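Local atomic coordinates of STING-associated CdnE c-di-GMP synthase (Flavobacteriaceae, PDB entry 6WT8), a protein that probably synthesises the cyclic dinucleotide c-di-GMP as the nucleotidyltransferase of a bacterial CBASS antiviral system that signals through STING. Residues 41-53 and 349-361. Sequence-based numbering, arbitrary orientation.
Sequences SIEYSDVSIYIKE and ELDSIIADLHNQS
The carbonyl oxygen of Ile42 accepts twice from Ser45: from its backbone N and from its hydroxyl, with Ser45 OG 2.8 Å from Ile42 O, in the carbonyl plane and on a lone pair. The same OG N-caps helix 46-56 by accepting from the backbone N of Ser48 (N-H...O angle 158°), so both the turn and the helix start fix the hydroxyl's rotation. Ser45 CB meets the amide end of Gln360, touching its OE1 at 3.6 Å. Gln360 CG lies alongside Val47 CG1, and the bend at chi2 turns the amide back toward Ser45, where OE1 also accepts a weak bond from a water that takes the backbone N-H of Asp46. No direct hydrogen bond crosses between the segments. Val47 is instead a knob in a hole formed by Ile353, Asp356, Leu357 and Gln360, where helix 46-56 packs on the C-terminal helix 336-360 at the outer end of the helical lobe of this CD-NTase; the local axes pass 9.8 Å apart at 135°. Chi1 at 54° sets Val47 CG1 between its backbone N and carbonyl carbon, where it presses tightly on Leu357 CD2 (3.5 Å), and leaves CG2 to rest on Ile353 CG2 at 3.9 Å. Ile51 and Leu357 meet tip to tip, CD1 to CD1 at 3.7 Å, and Ile51 slides past Ile353 in the opposite direction. Ile42 crosses Leu357 at about a right angle, bringing its CD1 to 3.5 Å from Leu357 O. Beside this apolar seam, Asp356 OD2 accepts from Tyr5 and Ser1, while Ile263 of helix 253-266 packs against both Tyr50 and Ile353.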
ATOM      1  N   SER A  41       0.324  25.359 -23.598  1.00 33.18           N
ATOM      2  CA  SER A  41       0.144  26.147 -22.384  1.00 33.58           C
ATOM      3  C   SER A  41      -0.817  25.527 -21.373  1.00 29.73           C
ATOM      4  O   SER A  41      -0.905  25.986 -20.215  1.00 26.25           O
ATOM      5  CB  SER A  41      -0.357  27.541 -22.727  1.00 40.84           C
ATOM      6  OG  SER A  41      -1.769  27.568 -22.820  1.00 46.39           O
ATOM      7  N   ILE A  42      -1.535  24.464 -21.756  1.00 28.12           N
ATOM      8  CA  ILE A  42      -2.404  23.807 -20.773  1.00 25.61           C
ATOM      9  C   ILE A  42      -1.629  23.292 -19.568  1.00 22.33           C
ATOM     10  O   ILE A  42      -2.204  23.111 -18.472  1.00 23.21           O
ATOM     11  CB  ILE A  42      -3.185  22.649 -21.434  1.00 30.05           C
ATOM     12  CG1 ILE A  42      -4.364  22.247 -20.553  1.00 34.71           C
ATOM     13  CG2 ILE A  42      -2.262  21.453 -21.704  1.00 30.50           C
ATOM     14  CD1 ILE A  42      -5.369  21.449 -21.281  1.00 39.48           C
ATOM     15  N   GLU A  43      -0.319  23.070 -19.706  1.00 23.99           N
ATOM     16  CA  GLU A  43       0.360  22.412 -18.602  1.00 28.37           C
ATOM     17  C   GLU A  43       0.546  23.305 -17.382  1.00 27.27           C
ATOM     18  O   GLU A  43       0.728  22.766 -16.285  1.00 28.68           O
ATOM     19  CB  GLU A  43       1.684  21.828 -19.092  1.00 35.03           C
ATOM     20  CG  GLU A  43       1.410  20.527 -19.870  1.00 40.20           C
ATOM     21  CD  GLU A  43       2.618  19.636 -20.028  1.00 47.48           C
ATOM     22  OE1 GLU A  43       3.486  19.647 -19.123  1.00 51.25           O
ATOM     23  OE2 GLU A  43       2.696  18.913 -21.053  1.00 48.12           O
ATOM     24  N   TYR A  44       0.461  24.636 -17.529  1.00 24.62           N
ATOM     25  CA  TYR A  44       0.439  25.489 -16.354  1.00 26.87           C
ATOM     26  C   TYR A  44      -0.916  26.167 -16.160  1.00 23.10           C
ATOM     27  O   TYR A  44      -1.003  27.152 -15.425  1.00 24.18           O
ATOM     28  CB  TYR A  44       1.575  26.502 -16.391  1.00 26.48           C
ATOM     29  CG  TYR A  44       1.710  27.188 -17.718  1.00 26.18           C
ATOM     30  CD1 TYR A  44       0.884  28.259 -18.049  1.00 27.36           C
ATOM     31  CD2 TYR A  44       2.667  26.766 -18.650  1.00 24.88           C
ATOM     32  CE1 TYR A  44       0.998  28.901 -19.263  1.00 29.89           C
ATOM     33  CE2 TYR A  44       2.787  27.398 -19.866  1.00 27.81           C
ATOM     34  CZ  TYR A  44       1.960  28.464 -20.177  1.00 26.52           C
ATOM     35  OH  TYR A  44       2.061  29.095 -21.386  1.00 35.18           O
ATOM     36  N   SER A  45      -1.982  25.572 -16.708  1.00 24.05           N
ATOM     37  CA  SER A  45      -3.316  25.871 -16.192  1.00 23.75           C
ATOM     38  C   SER A  45      -3.456  25.387 -14.750  1.00 20.14           C
ATOM     39  O   SER A  45      -2.761  24.465 -14.292  1.00 19.44           O
ATOM     40  CB  SER A  45      -4.393  25.233 -17.063  1.00 21.53           C
ATOM     41  OG  SER A  45      -4.403  23.813 -16.938  1.00 22.26           O
ATOM     42  N   ASP A  46      -4.382  26.017 -14.008  1.00 20.94           N
ATOM     43  CA  ASP A  46      -4.594  25.599 -12.627  1.00 19.04           C
ATOM     44  C   ASP A  46      -5.029  24.141 -12.552  1.00 18.29           C
ATOM     45  O   ASP A  46      -4.553  23.405 -11.678  1.00 18.78           O
ATOM     46  CB  ASP A  46      -5.632  26.476 -11.912  1.00 21.37           C
ATOM     47  CG  ASP A  46      -5.103  27.878 -11.565  1.00 41.57           C
ATOM     48  OD1 ASP A  46      -3.888  28.147 -11.738  1.00 42.99           O
ATOM     49  OD2 ASP A  46      -5.923  28.714 -11.109  1.00 47.80           O
ATOM     50  N   VAL A  47      -5.897  23.695 -13.475  1.00 21.11           N
ATOM     51  CA  VAL A  47      -6.352  22.292 -13.399  1.00 18.85           C
ATOM     52  C   VAL A  47      -5.183  21.338 -13.631  1.00 16.71           C
ATOM     53  O   VAL A  47      -5.030  20.321 -12.924  1.00 17.45           O
ATOM     54  CB  VAL A  47      -7.520  22.027 -14.382  1.00 21.26           C
ATOM     55  CG1 VAL A  47      -7.231  22.421 -15.837  1.00 22.03           C
ATOM     56  CG2 VAL A  47      -7.969  20.557 -14.317  1.00 18.74           C
ATOM     57  N   SER A  48      -4.319  21.666 -14.593  1.00 16.68           N
ATOM     58  CA  SER A  48      -3.138  20.829 -14.843  1.00 16.95           C
ATOM     59  C   SER A  48      -2.198  20.819 -13.641  1.00 17.64           C
ATOM     60  O   SER A  48      -1.642  19.773 -13.283  1.00 18.29           O
ATOM     61  CB  SER A  48      -2.387  21.327 -16.064  1.00 18.83           C
ATOM     62  OG  SER A  48      -1.136  20.660 -16.086  1.00 23.14           O
ATOM     63  N   ILE A  49      -1.955  21.984 -13.031  1.00 16.83           N
ATOM     64  CA  ILE A  49      -1.081  21.994 -11.852  1.00 15.59           C
ATOM     65  C   ILE A  49      -1.658  21.146 -10.726  1.00 18.16           C
ATOM     66  O   ILE A  49      -0.936  20.413 -10.026  1.00 16.19           O
ATOM     67  CB  ILE A  49      -0.837  23.448 -11.409  1.00 16.64           C
ATOM     68  CG1 ILE A  49      -0.066  24.163 -12.502  1.00 19.80           C
ATOM     69  CG2 ILE A  49      -0.071  23.497 -10.121  1.00 17.93           C
ATOM     70  CD1 ILE A  49      -0.086  25.686 -12.265  1.00 20.21           C
ATOM     71  N   TYR A  50      -2.968  21.239 -10.517  1.00 17.50           N
ATOM     72  CA  TYR A  50      -3.600  20.384  -9.517  1.00 17.02           C
ATOM     73  C   TYR A  50      -3.358  18.911  -9.827  1.00 14.49           C
ATOM     74  O   TYR A  50      -3.058  18.120  -8.922  1.00 14.31           O
ATOM     75  CB  TYR A  50      -5.097  20.668  -9.473  1.00 17.80           C
ATOM     76  CG  TYR A  50      -5.882  19.717  -8.585  1.00 17.06           C
ATOM     77  CD1 TYR A  50      -5.618  19.624  -7.223  1.00 16.28           C
ATOM     78  CD2 TYR A  50      -6.871  18.917  -9.131  1.00 22.76           C
ATOM     79  CE1 TYR A  50      -6.358  18.711  -6.358  1.00 20.58           C
ATOM     80  CE2 TYR A  50      -7.616  18.021  -8.290  1.00 23.20           C
ATOM     81  CZ  TYR A  50      -7.343  17.937  -6.941  1.00 23.48           C
ATOM     82  OH  TYR A  50      -8.047  17.093  -6.067  1.00 26.85           O
ATOM     83  N   ILE A  51      -3.600  18.525 -11.072  1.00 15.21           N
ATOM     84  CA  ILE A  51      -3.365  17.120 -11.461  1.00 15.18           C
ATOM     85  C   ILE A  51      -1.909  16.720 -11.207  1.00 15.01           C
ATOM     86  O   ILE A  51      -1.626  15.652 -10.616  1.00 14.69           O
ATOM     87  CB  ILE A  51      -3.741  16.921 -12.934  1.00 14.69           C
ATOM     88  CG1 ILE A  51      -5.240  17.128 -13.135  1.00 16.13           C
ATOM     89  CG2 ILE A  51      -3.275  15.537 -13.429  1.00 16.49           C
ATOM     90  CD1 ILE A  51      -5.622  17.320 -14.601  1.00 15.88           C
ATOM     91  N   LYS A  52      -0.969  17.582 -11.616  1.00 15.13           N
ATOM     92  CA  LYS A  52       0.458  17.251 -11.455  1.00 17.49           C
ATOM     93  C   LYS A  52       0.812  17.041  -9.998  1.00 17.09           C
ATOM     94  O   LYS A  52       1.530  16.086  -9.642  1.00 16.46           O
ATOM     95  CB  LYS A  52       1.346  18.377 -12.021  1.00 17.04           C
ATOM     96  CG  LYS A  52       1.423  18.339 -13.490  1.00 19.01           C
ATOM     97  CD  LYS A  52       2.495  19.346 -14.002  1.00 19.53           C
ATOM     98  CE  LYS A  52       2.148  20.779 -13.657  1.00 24.36           C
ATOM     99  NZ  LYS A  52       3.083  21.791 -14.387  1.00 32.11           N
ATOM    100  N   GLU A  53       0.390  17.971  -9.138  1.00 14.96           N
ATOM    101  CA  GLU A  53       0.810  17.900  -7.747  1.00 15.61           C
ATOM    102  C   GLU A  53       0.084  16.778  -7.028  1.00 14.98           C
ATOM    103  O   GLU A  53       0.652  16.168  -6.110  1.00 15.98           O
ATOM    104  CB  GLU A  53       0.605  19.278  -7.109  1.00 16.29           C
ATOM    105  CG  GLU A  53       1.592  20.247  -7.832  1.00 17.62           C
ATOM    106  CD  GLU A  53       1.761  21.602  -7.183  1.00 21.83           C
ATOM    107  OE1 GLU A  53       1.118  21.842  -6.140  1.00 22.69           O
ATOM    108  OE2 GLU A  53       2.537  22.441  -7.755  1.00 20.47           O
ATOM    109  N   GLU A 349     -16.049  13.541 -10.260  1.00 14.03           N
ATOM    110  CA  GLU A 349     -14.941  14.477 -10.142  1.00 15.96           C
ATOM    111  C   GLU A 349     -14.049  14.383 -11.360  1.00 16.15           C
ATOM    112  O   GLU A 349     -13.627  15.414 -11.894  1.00 15.57           O
ATOM    113  CB  GLU A 349     -14.077  14.199  -8.892  1.00 14.40           C
ATOM    114  CG  GLU A 349     -14.840  14.333  -7.558  1.00 17.39           C
ATOM    115  CD  GLU A 349     -15.257  15.759  -7.268  1.00 29.61           C
ATOM    116  OE1 GLU A 349     -14.767  16.689  -7.955  1.00 26.99           O
ATOM    117  OE2 GLU A 349     -16.146  15.953  -6.410  1.00 30.09           O
ATOM    118  N   LEU A 350     -13.721  13.161 -11.811  1.00 15.09           N
ATOM    119  CA  LEU A 350     -12.876  13.050 -13.014  1.00 13.75           C
ATOM    120  C   LEU A 350     -13.571  13.646 -14.235  1.00 14.68           C
ATOM    121  O   LEU A 350     -12.909  14.265 -15.081  1.00 17.76           O
ATOM    122  CB  LEU A 350     -12.517  11.581 -13.300  1.00 13.85           C
ATOM    123  CG  LEU A 350     -11.733  10.915 -12.195  1.00 17.83           C
ATOM    124  CD1 LEU A 350     -11.669   9.422 -12.458  1.00 21.80           C
ATOM    125  CD2 LEU A 350     -10.332  11.468 -12.216  1.00 22.71           C
ATOM    126  N   ASP A 351     -14.905  13.466 -14.354  1.00 14.86           N
ATOM    127  CA  ASP A 351     -15.611  14.069 -15.483  1.00 17.49           C
ATOM    128  C   ASP A 351     -15.452  15.585 -15.456  1.00 18.18           C
ATOM    129  O   ASP A 351     -15.213  16.221 -16.497  1.00 19.49           O
ATOM    130  CB  ASP A 351     -17.079  13.685 -15.366  1.00 19.46           C
ATOM    131  CG  ASP A 351     -17.915  14.051 -16.582  1.00 35.90           C
ATOM    132  OD1 ASP A 351     -17.400  14.037 -17.713  1.00 38.38           O
ATOM    133  OD2 ASP A 351     -19.123  14.288 -16.387  1.00 41.36           O
ATOM    134  N   SER A 352     -15.619  16.190 -14.278  1.00 15.16           N
ATOM    135  CA  SER A 352     -15.442  17.643 -14.169  1.00 17.70           C
ATOM    136  C   SER A 352     -14.037  18.075 -14.545  1.00 17.02           C
ATOM    137  O   SER A 352     -13.847  19.110 -15.183  1.00 19.31           O
ATOM    138  CB  SER A 352     -15.700  18.087 -12.746  1.00 20.88           C
ATOM    139  OG  SER A 352     -17.083  17.960 -12.475  1.00 24.43           O
ATOM    140  N   ILE A 353     -13.033  17.357 -14.056  1.00 15.24           N
ATOM    141  CA  ILE A 353     -11.638  17.697 -14.370  1.00 14.07           C
ATOM    142  C   ILE A 353     -11.403  17.639 -15.872  1.00 19.09           C
ATOM    143  O   ILE A 353     -10.741  18.510 -16.443  1.00 17.59           O
ATOM    144  CB  ILE A 353     -10.683  16.756 -13.621  1.00 16.66           C
ATOM    145  CG1 ILE A 353     -10.790  17.050 -12.123  1.00 16.49           C
ATOM    146  CG2 ILE A 353      -9.247  16.897 -14.124  1.00 16.95           C
ATOM    147  CD1 ILE A 353     -10.040  16.045 -11.174  1.00 20.47           C
ATOM    148  N   ILE A 354     -11.905  16.591 -16.525  1.00 17.60           N
ATOM    149  CA  ILE A 354     -11.693  16.437 -17.962  1.00 16.50           C
ATOM    150  C   ILE A 354     -12.387  17.564 -18.696  1.00 18.45           C
ATOM    151  O   ILE A 354     -11.837  18.155 -19.633  1.00 19.44           O
ATOM    152  CB  ILE A 354     -12.207  15.065 -18.412  1.00 16.58           C
ATOM    153  CG1 ILE A 354     -11.257  13.941 -17.947  1.00 18.12           C
ATOM    154  CG2 ILE A 354     -12.321  15.028 -19.960  1.00 17.67           C
ATOM    155  CD1 ILE A 354     -11.889  12.540 -17.944  1.00 18.12           C
ATOM    156  N   ALA A 355     -13.593  17.921 -18.246  1.00 19.43           N
ATOM    157  CA  ALA A 355     -14.296  19.022 -18.881  1.00 19.73           C
ATOM    158  C   ALA A 355     -13.530  20.329 -18.707  1.00 20.91           C
ATOM    159  O   ALA A 355     -13.478  21.155 -19.631  1.00 23.52           O
ATOM    160  CB  ALA A 355     -15.716  19.154 -18.328  1.00 21.75           C
ATOM    161  N   ASP A 356     -12.967  20.555 -17.516  1.00 18.56           N
ATOM    162  CA  ASP A 356     -12.233  21.790 -17.274  1.00 24.04           C
ATOM    163  C   ASP A 356     -10.933  21.843 -18.076  1.00 23.81           C
ATOM    164  O   ASP A 356     -10.522  22.926 -18.525  1.00 23.94           O
ATOM    165  CB  ASP A 356     -11.957  21.942 -15.780  1.00 21.20           C
ATOM    166  CG  ASP A 356     -13.219  22.207 -14.983  1.00 22.48           C
ATOM    167  OD1 ASP A 356     -14.194  22.793 -15.559  1.00 27.94           O
ATOM    168  OD2 ASP A 356     -13.274  21.877 -13.787  1.00 23.43           O
ATOM    169  N   LEU A 357     -10.260  20.693 -18.256  1.00 20.55           N
ATOM    170  CA  LEU A 357      -9.108  20.651 -19.167  1.00 23.01           C
ATOM    171  C   LEU A 357      -9.518  21.002 -20.589  1.00 23.84           C
ATOM    172  O   LEU A 357      -8.820  21.766 -21.282  1.00 27.89           O
ATOM    173  CB  LEU A 357      -8.473  19.277 -19.155  1.00 23.00           C
ATOM    174  CG  LEU A 357      -7.639  18.954 -17.922  1.00 22.03           C
ATOM    175  CD1 LEU A 357      -7.444  17.449 -17.826  1.00 21.29           C
ATOM    176  CD2 LEU A 357      -6.301  19.772 -17.925  1.00 25.64           C
ATOM    177  N   HIS A 358     -10.622  20.419 -21.062  1.00 21.70           N
ATOM    178  CA  HIS A 358     -11.103  20.767 -22.409  1.00 26.86           C
ATOM    179  C   HIS A 358     -11.358  22.260 -22.533  1.00 32.25           C
ATOM    180  O   HIS A 358     -11.008  22.879 -23.560  1.00 33.38           O
ATOM    181  CB  HIS A 358     -12.375  20.001 -22.757  1.00 36.49           C
ATOM    182  CG  HIS A 358     -12.137  18.608 -23.249  1.00 54.70           C
ATOM    183  ND1 HIS A 358     -11.254  18.316 -24.267  1.00 60.42           N
ATOM    184  CD2 HIS A 358     -12.688  17.425 -22.876  1.00 58.50           C
ATOM    185  CE1 HIS A 358     -11.257  17.010 -24.488  1.00 62.74           C
ATOM    186  NE2 HIS A 358     -12.116  16.446 -23.655  1.00 58.95           N
ATOM    187  N   ASN A 359     -11.931  22.881 -21.498  1.00 26.65           N
ATOM    188  CA  ASN A 359     -12.250  24.301 -21.621  1.00 29.87           C
ATOM    189  C   ASN A 359     -10.991  25.167 -21.562  1.00 41.95           C
ATOM    190  O   ASN A 359     -10.945  26.238 -22.184  1.00 42.19           O
ATOM    191  CB  ASN A 359     -13.258  24.725 -20.557  1.00 31.33           C
ATOM    192  CG  ASN A 359     -14.606  24.027 -20.717  1.00 43.97           C
ATOM    193  OD1 ASN A 359     -14.999  23.630 -21.825  1.00 49.45           O
ATOM    194  ND2 ASN A 359     -15.335  23.887 -19.611  1.00 47.80           N
ATOM    195  N   GLN A 360      -9.957  24.723 -20.847  1.00 37.24           N
ATOM    196  CA  GLN A 360      -8.688  25.447 -20.853  1.00 45.00           C
ATOM    197  C   GLN A 360      -8.017  25.360 -22.214  1.00 54.29           C
ATOM    198  O   GLN A 360      -7.401  26.329 -22.671  1.00 57.18           O
ATOM    199  CB  GLN A 360      -7.757  24.904 -19.763  1.00 41.05           C
ATOM    200  CG  GLN A 360      -8.180  25.238 -18.344  1.00 45.33           C
ATOM    201  CD  GLN A 360      -8.003  26.700 -18.024  1.00 52.51           C
ATOM    202  OE1 GLN A 360      -6.979  27.301 -18.350  1.00 49.90           O
ATOM    203  NE2 GLN A 360      -9.006  27.290 -17.399  1.00 55.84           N
ATOM    204  N   SER A 361      -8.114  24.214 -22.876  1.00 54.00           N
ATOM    205  CA  SER A 361      -7.581  24.096 -24.223  1.00 63.33           C
ATOM    206  C   SER A 361      -8.579  24.658 -25.245  1.00 67.83           C
ATOM    207  O   SER A 361      -8.603  25.863 -25.513  1.00 68.88           O
ATOM    208  CB  SER A 361      -7.246  22.640 -24.542  1.00 63.49           C
ATOM    209  OG  SER A 361      -8.425  21.877 -24.706  1.00 69.24           O
TER
HETATM  210  O   HOH W   1      -6.125  28.017 -15.149  1.00 35.29           O